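Side-chain contacts in oxidoreductase, NAD-binding/iron-sulfur cluster-binding protein (Nitratireductor pacificus pht-3B, PDB 6ZXU), which is a catabolic reductive dehalogenase that carries cobalamin and two [4Fe-4S] clusters and probably removes halogen from organohalide substrates by reduction: residues E298-V303 against G534-C539; G564-K569 against A715-L720. All blocks are in the same frame, centred on the assembly; numbering follows the deposited sequence.

Contact 1 of 2, residues E298-V303 against G534-C539. With SF4 (iron/sulfur cluster), chain D.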
ATOM      1  N   GLU A 298      25.007   0.700 -11.690  1.00 25.04           N
ATOM      2  CA  GLU A 298      25.282   0.753 -10.258  1.00 25.87           C
ATOM      3  C   GLU A 298      24.360   1.875  -9.710  1.00 23.51           C
ATOM      4  O   GLU A 298      24.123   2.878 -10.423  1.00 21.22           O
ATOM      5  CB  GLU A 298      26.804   1.109  -9.928  1.00 27.34           C
ATOM      6  CG  GLU A 298      27.892   0.054 -10.282  1.00 33.74           C
ATOM      7  N   PRO A 299      23.920   1.766  -8.445  1.00 21.53           N
ATOM      8  CA  PRO A 299      23.111   2.837  -7.887  1.00 20.89           C
ATOM      9  C   PRO A 299      23.828   4.180  -7.841  1.00 19.92           C
ATOM     10  O   PRO A 299      25.039   4.233  -7.962  1.00 20.44           O
ATOM     11  CB  PRO A 299      22.847   2.382  -6.511  1.00 21.03           C
ATOM     12  CG  PRO A 299      23.150   0.937  -6.505  1.00 22.50           C
ATOM     13  CD  PRO A 299      24.241   0.729  -7.458  1.00 22.73           C
ATOM     14  N   THR A 300      23.056   5.249  -7.658  1.00 19.57           N
ATOM     15  CA  THR A 300      23.592   6.615  -7.624  1.00 20.76           C
ATOM     16  C   THR A 300      24.345   6.900  -6.308  1.00 19.67           C
ATOM     17  O   THR A 300      24.882   7.963  -6.127  1.00 20.54           O
ATOM     18  CB  THR A 300      22.489   7.658  -7.810  1.00 20.45           C
ATOM     19  OG1 THR A 300      21.499   7.494  -6.750  1.00 20.81           O
ATOM     20  CG2 THR A 300      21.792   7.484  -9.184  1.00 21.19           C
ATOM     21  N   THR A 301      24.302   5.969  -5.379  1.00 18.62           N
ATOM     22  CA  THR A 301      24.966   6.120  -4.121  1.00 19.01           C
ATOM     23  C   THR A 301      25.887   4.921  -3.958  1.00 19.47           C
ATOM     24  O   THR A 301      25.569   3.829  -4.478  1.00 18.19           O
ATOM     25  CB  THR A 301      23.942   6.178  -2.932  1.00 20.39           C
ATOM     26  OG1 THR A 301      22.925   5.138  -3.046  1.00 16.20           O
ATOM     27  CG2 THR A 301      23.268   7.499  -2.889  1.00 23.76           C
ATOM     28  N   LEU A 302      26.963   5.091  -3.220  1.00 16.92           N
ATOM     29  CA  LEU A 302      27.956   4.019  -3.081  1.00 20.04           C
ATOM     30  C   LEU A 302      27.473   2.783  -2.329  1.00 19.12           C
ATOM     31  O   LEU A 302      26.882   2.887  -1.275  1.00 17.61           O
ATOM     32  CB  LEU A 302      29.173   4.577  -2.379  1.00 21.35           C
ATOM     33  CG  LEU A 302      30.435   3.744  -2.297  1.00 23.02           C
ATOM     34  CD1 LEU A 302      30.957   3.353  -3.671  1.00 22.83           C
ATOM     35  CD2 LEU A 302      31.445   4.596  -1.535  1.00 23.61           C
ATOM     36  N   VAL A 303      27.636   1.612  -2.925  1.00 20.14           N
ATOM     37  CA  VAL A 303      27.343   0.317  -2.285  1.00 19.05           C
ATOM     38  C   VAL A 303      28.655  -0.511  -2.358  1.00 19.63           C
ATOM     39  O   VAL A 303      29.196  -0.784  -3.453  1.00 19.48           O
ATOM     40  CB  VAL A 303      26.201  -0.423  -3.008  1.00 19.09           C
ATOM     41  CG1 VAL A 303      25.919  -1.788  -2.386  1.00 21.04           C
ATOM     42  CG2 VAL A 303      24.949   0.438  -3.002  1.00 20.39           C
ATOM     43  N   GLY A 534      18.130  12.137 -10.644  1.00 15.20           N
ATOM     44  CA  GLY A 534      18.615  13.378 -10.118  1.00 18.18           C
ATOM     45  C   GLY A 534      18.341  13.587  -8.621  1.00 17.60           C
ATOM     46  O   GLY A 534      18.547  14.660  -8.143  1.00 15.82           O
ATOM     47  N   LEU A 535      17.888  12.567  -7.887  1.00 16.10           N
ATOM     48  CA  LEU A 535      17.431  12.778  -6.501  1.00 13.85           C
ATOM     49  C   LEU A 535      18.556  13.181  -5.594  1.00 13.43           C
ATOM     50  O   LEU A 535      18.321  13.925  -4.651  1.00 13.22           O
ATOM     51  CB  LEU A 535      16.676  11.588  -5.941  1.00 13.55           C
ATOM     52  CG  LEU A 535      15.978  11.824  -4.617  1.00 12.78           C
ATOM     53  CD1 LEU A 535      14.801  12.815  -4.771  1.00 12.64           C
ATOM     54  CD2 LEU A 535      15.500  10.539  -4.042  1.00 14.58           C
ATOM     55  N   GLN A 536      19.761  12.699  -5.807  1.00 13.44           N
ATOM     56  CA  GLN A 536      20.883  13.067  -4.867  1.00 15.71           C
ATOM     57  C   GLN A 536      21.066  14.550  -4.848  1.00 17.49           C
ATOM     58  O   GLN A 536      21.036  15.192  -3.794  1.00 16.80           O
ATOM     59  CB  GLN A 536      22.195  12.344  -5.190  1.00 14.67           C
ATOM     60  CG  GLN A 536      22.103  10.841  -5.207  1.00 17.19           C
ATOM     61  CD  GLN A 536      21.401  10.313  -4.002  1.00 15.09           C
ATOM     62  OE1 GLN A 536      21.884  10.463  -2.862  1.00 13.75           O
ATOM     63  NE2 GLN A 536      20.217   9.676  -4.206  1.00 14.10           N
ATOM     64  N   ASP A 537      21.106  15.140  -6.025  1.00 16.18           N
ATOM     65  CA  ASP A 537      21.187  16.633  -6.132  1.00 17.69           C
ATOM     66  C   ASP A 537      19.949  17.327  -5.530  1.00 17.44           C
ATOM     67  O   ASP A 537      20.074  18.373  -4.905  1.00 17.39           O
ATOM     68  CB  ASP A 537      21.398  17.047  -7.588  1.00 20.41           C
ATOM     69  CG  ASP A 537      21.540  18.599  -7.763  1.00 24.44           C
ATOM     70  OD1 ASP A 537      22.459  19.146  -7.092  1.00 25.91           O
ATOM     71  OD2 ASP A 537      20.708  19.248  -8.476  1.00 27.81           O
ATOM     72  N   PHE A 538      18.748  16.786  -5.754  1.00 15.31           N
ATOM     73  CA  PHE A 538      17.544  17.391  -5.246  1.00 13.54           C
ATOM     74  C   PHE A 538      17.530  17.358  -3.719  1.00 15.34           C
ATOM     75  O   PHE A 538      17.337  18.406  -3.063  1.00 11.83           O
ATOM     76  CB  PHE A 538      16.321  16.670  -5.755  1.00 12.79           C
ATOM     77  CG  PHE A 538      15.033  17.455  -5.591  1.00 12.07           C
ATOM     78  CD1 PHE A 538      14.418  17.500  -4.427  1.00 12.78           C
ATOM     79  CD2 PHE A 538      14.410  18.034  -6.689  1.00 11.10           C
ATOM     80  CE1 PHE A 538      13.236  18.196  -4.256  1.00 13.39           C
ATOM     81  CE2 PHE A 538      13.210  18.705  -6.571  1.00 11.06           C
ATOM     82  CZ  PHE A 538      12.635  18.788  -5.362  1.00 11.93           C
ATOM     83  N   CYS A 539      17.618  16.158  -3.126  1.00 14.19           N
ATOM     84  CA  CYS A 539      17.600  16.036  -1.664  1.00 14.51           C
ATOM     85  C   CYS A 539      18.746  16.820  -1.072  1.00 16.10           C
ATOM     86  O   CYS A 539      18.674  17.351   0.002  1.00 13.80           O
ATOM     87  CB  CYS A 539      17.719  14.615  -1.189  1.00 14.41           C
ATOM     88  SG  CYS A 539      16.227  13.715  -1.287  1.00 13.56           S
TER
HETATM   89 FE1  SF4 D 701      13.322  15.028   2.175  1.00 12.69          FE
HETATM   90 FE2  SF4 D 701      13.117  17.063   0.257  1.00 13.05          FE
HETATM   91 FE3  SF4 D 701      11.776  14.746  -0.118  1.00 12.96          FE
HETATM   92 FE4  SF4 D 701      14.497  14.689  -0.312  1.00 12.02          FE
HETATM   93  S1  SF4 D 701      12.991  15.839  -1.576  1.00 14.73           S
HETATM   94  S2  SF4 D 701      13.239  13.270   0.783  1.00 14.46           S
HETATM   95  S3  SF4 D 701      14.931  16.211   1.284  1.00 13.68           S
HETATM   96  S4  SF4 D 701      11.560  16.267   1.528  1.00 15.42           S
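In the ferredoxin-type 4Fe-4S segment, the first turn of the short helix that carries the cluster ligand Cys539 meets a loop beside the cobalamin pocket, with Gln536 set against Thr300 and Thr301. Gln536 is the one helix residue that reaches the threonines. Its CG lies anti to its own carbonyl carbon and the chain then bends at chi2 (-48°), which turns the amide across the Thr301 methyl. The two ends of that amide meet different threonines. Gln536 OE1 rests on the methyl of Thr301, 3.3 Å from Thr301 CG2, the two side chains crossing at about a right angle, while Gln536 NE2 stands 3.6 Å from Thr300 OG1, a van der Waals approach between polar atoms that have their bonds with other residues. Thr300 OG1 also lies 3.7 Å from Gln536 CG. The amide is gripped from both ends: OE1 accepts from Lys559, and NE2 donates to the Val498 carbonyl and to Glu497 OE1, the oxygen that also bonds Thr300 OG1, so that Glu497 ties loop and helix together through a shared acceptor. Shortened to an alanine, this position is likely to cost Lys559 one of its acceptors, leave the Val498 carbonyl and Glu497 OE1 without the amide N-H, and open a gap beside the Thr301 methyl. One turn on, Cys539 SG binds iron FE4 of the cluster at 2.2 Å, and Phe538 CE1 approaches sulfide S1 to 3.6 Å. On the side of helix 535-540 away from the loop, Phe538 packs on helix 619-628, whereas on the loop side Pro299 rests on helix 486-492, Leu302 reaches helix 713-721, and Val303 touches the cobalamin.

Contact 2 of 2, residues G564-K569 against A715-L720; sequences GYEIWK and AARARL
Glu566 and Arg717 meet with their side chains at about a right angle, the carboxylate plane turned 69° from the guanidinium plane, so the pair forms a salt bridge through one oxygen and one nitrogen rather than a flat two-pronged one. Arg717 NH2 lies 2.8 Å from Glu566 OE1. The hydrogen bond within this bridge is weak, its N-H...O angle only 129°, as the oxygen sits obliquely to the guanidinium. A water completes the link on the other branch: it donates to Glu566 OE2 at 2.7 Å and accepts from Arg717 NH1 at 3.2 Å, lying at the edge of the guanidinium, in its plane. Together they pair OE1 with NH2 directly and OE2 with NH1 through the water. Each side chain spans its part of the gap by being straight. Glu566 has CG anti to the backbone N (chi1 174°) and continues extended to the carboxylate, while Arg717 runs extended from CG to NE, carrying its charge off the helix toward the strand. Glu566 is buried, yet both its oxygens are well supplied: OE1 also accepts from the backbone N of Leu302, and OE2 forms a salt bridge with Lys559. Two cationic side chains and a backbone N-H around one carboxylate would be expected to favour its ionised form. Strand 565-567 pairs antiparallel with strand 560-562, whose Met561 touches both Glu566 and Ala716, and is flanked by the loop whose Leu302 and Val304 make backbone hydrogen bonds to Glu566 and Gly564. The bridge thus ties helix 713-721 to the strand whose Tyr565 hydrogen-bonds the cobalamin through OH.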
ATOM      1  N   GLY A 564      28.869  -0.260   5.170  1.00 14.09           N
ATOM      2  CA  GLY A 564      29.253  -0.500   3.802  1.00 13.73           C
ATOM      3  C   GLY A 564      28.567   0.222   2.689  1.00 14.48           C
ATOM      4  O   GLY A 564      28.822  -0.043   1.537  1.00 16.10           O
ATOM      5  N   TYR A 565      27.601   1.104   2.986  1.00 15.37           N
ATOM      6  CA  TYR A 565      26.910   1.858   1.952  1.00 14.85           C
ATOM      7  C   TYR A 565      26.679   3.295   2.373  1.00 14.56           C
ATOM      8  O   TYR A 565      26.589   3.609   3.505  1.00 15.47           O
ATOM      9  CB  TYR A 565      25.589   1.177   1.508  1.00 14.87           C
ATOM     10  CG  TYR A 565      24.673   0.827   2.671  1.00 15.03           C
ATOM     11  CD1 TYR A 565      24.761  -0.388   3.317  1.00 13.93           C
ATOM     12  CD2 TYR A 565      23.762   1.696   3.087  1.00 14.70           C
ATOM     13  CE1 TYR A 565      23.982  -0.685   4.402  1.00 15.69           C
ATOM     14  CE2 TYR A 565      22.940   1.420   4.128  1.00 14.59           C
ATOM     15  CZ  TYR A 565      23.027   0.230   4.777  1.00 16.47           C
ATOM     16  OH  TYR A 565      22.209  -0.042   5.826  1.00 15.91           O
ATOM     17  N   GLU A 566      26.506   4.142   1.373  1.00 16.63           N
ATOM     18  CA  GLU A 566      26.288   5.560   1.516  1.00 17.70           C
ATOM     19  C   GLU A 566      24.755   5.803   1.706  1.00 16.75           C
ATOM     20  O   GLU A 566      23.914   5.308   0.931  1.00 14.92           O
ATOM     21  CB  GLU A 566      26.746   6.265   0.233  1.00 19.56           C
ATOM     22  CG  GLU A 566      26.470   7.756   0.150  1.00 19.68           C
ATOM     23  CD  GLU A 566      26.903   8.389  -1.197  1.00 26.34           C
ATOM     24  OE1 GLU A 566      27.213   7.663  -2.212  1.00 22.27           O
ATOM     25  OE2 GLU A 566      26.851   9.648  -1.244  1.00 30.15           O
ATOM     26  N   ILE A 567      24.416   6.619   2.687  1.00 17.01           N
ATOM     27  CA  ILE A 567      23.034   6.833   3.052  1.00 15.84           C
ATOM     28  C   ILE A 567      22.927   8.121   3.874  1.00 17.35           C
ATOM     29  O   ILE A 567      23.893   8.571   4.465  1.00 14.69           O
ATOM     30  CB  ILE A 567      22.547   5.587   3.845  1.00 18.25           C
ATOM     31  CG1 ILE A 567      21.017   5.528   3.794  1.00 22.91           C
ATOM     32  CG2 ILE A 567      23.136   5.530   5.237  1.00 16.20           C
ATOM     33  CD1 ILE A 567      20.432   4.194   4.054  1.00 26.68           C
ATOM     34  N   TRP A 568      21.731   8.713   3.892  1.00 16.86           N
ATOM     35  CA  TRP A 568      21.372   9.714   4.900  1.00 14.95           C
ATOM     36  C   TRP A 568      20.791   8.938   6.098  1.00 19.15           C
ATOM     37  O   TRP A 568      19.682   8.429   6.005  1.00 25.19           O
ATOM     38  CB  TRP A 568      20.290  10.680   4.391  1.00 15.99           C
ATOM     39  CG  TRP A 568      20.801  11.875   3.570  1.00 15.10           C
ATOM     40  CD1 TRP A 568      21.453  12.963   4.057  1.00 15.07           C
ATOM     41  CD2 TRP A 568      20.675  12.072   2.176  1.00 15.13           C
ATOM     42  NE1 TRP A 568      21.772  13.811   3.054  1.00 16.13           N
ATOM     43  CE2 TRP A 568      21.310  13.284   1.869  1.00 15.03           C
ATOM     44  CE3 TRP A 568      20.159  11.311   1.143  1.00 15.54           C
ATOM     45  CZ2 TRP A 568      21.361  13.812   0.571  1.00 16.90           C
ATOM     46  CZ3 TRP A 568      20.185  11.825  -0.122  1.00 13.55           C
ATOM     47  CH2 TRP A 568      20.829  13.050  -0.417  1.00 16.18           C
ATOM     48  N   LYS A 569      21.514   8.787   7.171  1.00 18.71           N
ATOM     49  CA  LYS A 569      21.032   7.929   8.253  1.00 15.36           C
ATOM     50  C   LYS A 569      20.192   8.739   9.207  1.00 15.04           C
ATOM     51  O   LYS A 569      20.650   9.717   9.815  1.00 16.10           O
ATOM     52  CB  LYS A 569      22.192   7.198   9.001  1.00 15.36           C
ATOM     53  CG  LYS A 569      21.661   6.027   9.842  1.00 15.52           C
ATOM     54  CD  LYS A 569      21.297   4.885   8.894  1.00 19.09           C
ATOM     55  CE  LYS A 569      20.269   4.009   9.449  1.00 23.52           C
ATOM     56  NZ  LYS A 569      19.872   3.010   8.429  1.00 20.75           N
ATOM     57  N   ALA A 715      35.713  10.184   1.371  1.00 24.20           N
ATOM     58  CA  ALA A 715      36.826   9.464   1.930  1.00 20.98           C
ATOM     59  C   ALA A 715      36.732   7.980   1.528  1.00 22.61           C
ATOM     60  O   ALA A 715      37.734   7.357   1.225  1.00 24.88           O
ATOM     61  CB  ALA A 715      36.855   9.622   3.435  1.00 21.62           C
ATOM     62  N   ALA A 716      35.548   7.395   1.526  1.00 20.90           N
ATOM     63  CA  ALA A 716      35.403   6.008   1.119  1.00 19.42           C
ATOM     64  C   ALA A 716      35.802   5.832  -0.297  1.00 20.70           C
ATOM     65  O   ALA A 716      36.478   4.877  -0.632  1.00 20.85           O
ATOM     66  CB  ALA A 716      33.984   5.503   1.332  1.00 19.28           C
ATOM     67  N   ARG A 717      35.363   6.722  -1.183  1.00 19.11           N
ATOM     68  CA  ARG A 717      35.720   6.592  -2.607  1.00 20.00           C
ATOM     69  C   ARG A 717      37.228   6.679  -2.781  1.00 19.22           C
ATOM     70  O   ARG A 717      37.773   5.958  -3.585  1.00 22.13           O
ATOM     71  CB  ARG A 717      35.026   7.675  -3.458  1.00 22.38           C
ATOM     72  CG  ARG A 717      33.533   7.424  -3.631  1.00 23.88           C
ATOM     73  CD  ARG A 717      32.850   8.442  -4.516  1.00 33.47           C
ATOM     74  NE  ARG A 717      31.434   8.014  -4.663  1.00 38.35           N
ATOM     75  CZ  ARG A 717      30.383   8.562  -4.004  1.00 48.70           C
ATOM     76  NH1 ARG A 717      30.563   9.647  -3.196  1.00 44.46           N
ATOM     77  NH2 ARG A 717      29.133   8.055  -4.197  1.00 44.15           N
ATOM     78  N   ALA A 718      37.882   7.584  -2.062  1.00 17.23           N
ATOM     79  CA  ALA A 718      39.316   7.708  -2.090  1.00 18.82           C
ATOM     80  C   ALA A 718      39.985   6.414  -1.626  1.00 21.77           C
ATOM     81  O   ALA A 718      40.880   5.892  -2.261  1.00 24.47           O
ATOM     82  CB  ALA A 718      39.752   8.865  -1.219  1.00 19.39           C
ATOM     83  N   ARG A 719      39.508   5.839  -0.535  1.00 21.85           N
ATOM     84  CA  ARG A 719      40.057   4.590  -0.006  1.00 19.10           C
ATOM     85  C   ARG A 719      39.875   3.432  -0.949  1.00 21.14           C
ATOM     86  O   ARG A 719      40.819   2.677  -1.215  1.00 24.43           O
ATOM     87  CB  ARG A 719      39.396   4.287   1.322  1.00 21.09           C
ATOM     88  CG  ARG A 719      39.797   2.974   1.947  1.00 23.44           C
ATOM     89  CD  ARG A 719      39.267   2.834   3.384  1.00 22.00           C
ATOM     90  NE  ARG A 719      37.793   2.915   3.398  1.00 19.51           N
ATOM     91  CZ  ARG A 719      36.988   1.953   3.009  1.00 22.44           C
ATOM     92  NH1 ARG A 719      37.442   0.776   2.561  1.00 20.36           N
ATOM     93  NH2 ARG A 719      35.701   2.149   3.055  1.00 22.43           N
ATOM     94  N   LEU A 720      38.698   3.261  -1.504  1.00 17.80           N
ATOM     95  CA  LEU A 720      38.514   2.204  -2.409  1.00 23.99           C
ATOM     96  C   LEU A 720      39.408   2.313  -3.650  1.00 25.16           C
ATOM     97  O   LEU A 720      39.819   1.286  -4.206  1.00 27.56           O
ATOM     98  CB  LEU A 720      37.080   2.102  -2.844  1.00 27.19           C
ATOM     99  CG  LEU A 720      36.158   1.809  -1.636  1.00 28.86           C
ATOM    100  CD1 LEU A 720      34.768   2.073  -2.107  1.00 30.19           C
ATOM    101  CD2 LEU A 720      36.269   0.410  -1.115  1.00 30.41           C
TER
HETATM  102  O   HOH W   1      28.490  11.740  -1.900  1.00 38.13           O

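In the fold
The two contacts lie side by side, their centres 12 Å apart, and both segments of contact 1 precede those of contact 2 in the chain. They meet directly: Glu566 N bonds Leu302 O, Leu302 N bonds the Glu566 carboxylate, and the ring of Trp568 packs on Gln536. Lys559, just before strand 560-562, reaches into both, bonding the Gln536 amide and the Glu566 carboxylate. The loop 298-303 touches the cluster-binding helix 535-540 on one flank, runs against strand 565-567 of the hairpin with 560-562 on another, and meets helix 713-721 through Leu302. Together the contacts connect the surroundings of one iron-sulfur cluster, the cobalamin pocket and the C-terminal region.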